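Local coordinates for uncharacterized protein MJ0764 (Methanocaldococcus jannaschii, PDB 2B8M), which is of unknown function but belongs to the RmlC-like cupin family and has the double-stranded beta-helix fold, at residues 86-89 against 90-93. Residues are numbered along the deposited sequence; the frame is centred on the assembly and turned at random.
Sequences IQNI and NSDI
Asn88 and Ser91 hold this turn together through three hydrogen bonds. The amide oxygen of Asn88 takes two of them. Ser91 N gives to Asn88 OD1 at 3.0 Å, in the carbonyl plane and on a lone pair. Ser91 OG gives to Asn88 OD1 at 2.8 Å, from above that plane. The third bond runs the other way: Asn88 ND2 gives to Ser91 O at 2.9 Å. Ser91 O lies off the Asn88 amide plane, and ND2 comes from above the Ser91 carbonyl plane. With CG anti to the backbone N (chi1 -177°), the Asn88 amide reaches across the bend to the backbone of Ser91. Outside the turn, Asn88 ND2 also hydrogen-bonds Leu34 O, and Ser91 OG accepts from Glu57 N, which ties the buried pair to neighbouring strands. An alanine in place of Asn88 would probably leave Ser91 N and Leu34 O without these partners and let the bend flex. Next to the pair, the side chains of Ile89 and Asn90 run alongside each other in a common direction. Asn90 OD1 sits 3.4 Å from Ile89 CG2, while Asn90 ND2 hydrogen-bonds Glu57 OE2. Arg36 holds two further points: NH1 hydrogen-bonds Ile89 O, and NH2 makes a salt bridge with Asp92 OD1. This loop links strand 83-87 of one sheet to strand 93-100 of the other, a sheet-to-sheet connection of the cupin double-stranded beta-helix.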
# COMPACT_ATOMS: atom_id res chain seq x y z
N ILE A 86 16.91 -3.18 -3.97
CA ILE A 86 16.24 -1.97 -4.38
C ILE A 86 17.19 -0.82 -4.31
O ILE A 86 17.71 -0.49 -3.24
CB ILE A 86 15.03 -1.65 -3.47
CG1 ILE A 86 13.94 -2.72 -3.65
CG2 ILE A 86 14.43 -0.30 -3.75
CD1 ILE A 86 12.84 -2.61 -2.60
N GLN A 87 17.36 -0.16 -5.44
CA GLN A 87 18.21 1.02 -5.57
C GLN A 87 17.45 2.17 -6.21
O GLN A 87 16.54 1.96 -7.01
CB GLN A 87 19.41 0.72 -6.46
CG GLN A 87 20.29 -0.43 -6.05
CD GLN A 87 21.32 -0.67 -7.11
OE1 GLN A 87 22.51 -0.31 -6.96
NE2 GLN A 87 20.88 -1.24 -8.21
N ASN A 88 17.78 3.40 -5.80
CA ASN A 88 17.43 4.56 -6.58
C ASN A 88 18.63 5.15 -7.27
O ASN A 88 19.44 5.87 -6.69
CB ASN A 88 16.75 5.63 -5.73
CG ASN A 88 16.30 6.84 -6.56
OD1 ASN A 88 16.26 6.80 -7.80
ND2 ASN A 88 16.03 7.94 -5.89
N ILE A 89 18.73 4.82 -8.55
CA ILE A 89 19.79 5.34 -9.40
C ILE A 89 19.29 6.51 -10.25
O ILE A 89 20.02 7.48 -10.47
CB ILE A 89 20.29 4.23 -10.31
CG1 ILE A 89 20.81 3.06 -9.48
CG2 ILE A 89 21.38 4.74 -11.25
CD1 ILE A 89 21.27 1.88 -10.30
N ASN A 90 18.07 6.41 -10.74
CA ASN A 90 17.62 7.21 -11.87
C ASN A 90 16.63 8.31 -11.53
O ASN A 90 16.12 8.93 -12.45
CB ASN A 90 17.00 6.28 -12.93
CG ASN A 90 18.01 5.29 -13.51
OD1 ASN A 90 19.18 5.60 -13.66
ND2 ASN A 90 17.56 4.08 -13.80
N SER A 91 16.36 8.58 -10.25
CA SER A 91 15.40 9.62 -9.89
C SER A 91 15.90 10.40 -8.68
O SER A 91 16.72 9.90 -7.91
CB SER A 91 14.01 9.05 -9.61
OG SER A 91 13.98 8.20 -8.47
N ASP A 92 15.42 11.63 -8.55
CA ASP A 92 15.83 12.49 -7.45
C ASP A 92 15.36 11.87 -6.14
O ASP A 92 16.10 11.85 -5.15
CB ASP A 92 15.26 13.91 -7.60
CG ASP A 92 16.00 14.73 -8.65
OD1 ASP A 92 17.13 14.36 -9.04
OD2 ASP A 92 15.43 15.75 -9.10
N ILE A 93 14.13 11.39 -6.16
CA ILE A 93 13.49 10.84 -4.99
C ILE A 93 12.62 9.65 -5.40
O ILE A 93 11.70 9.78 -6.23
CB ILE A 93 12.56 11.87 -4.28
CG1 ILE A 93 13.33 13.07 -3.73
CG2 ILE A 93 11.75 11.21 -3.18
CD1 ILE A 93 14.18 12.75 -2.48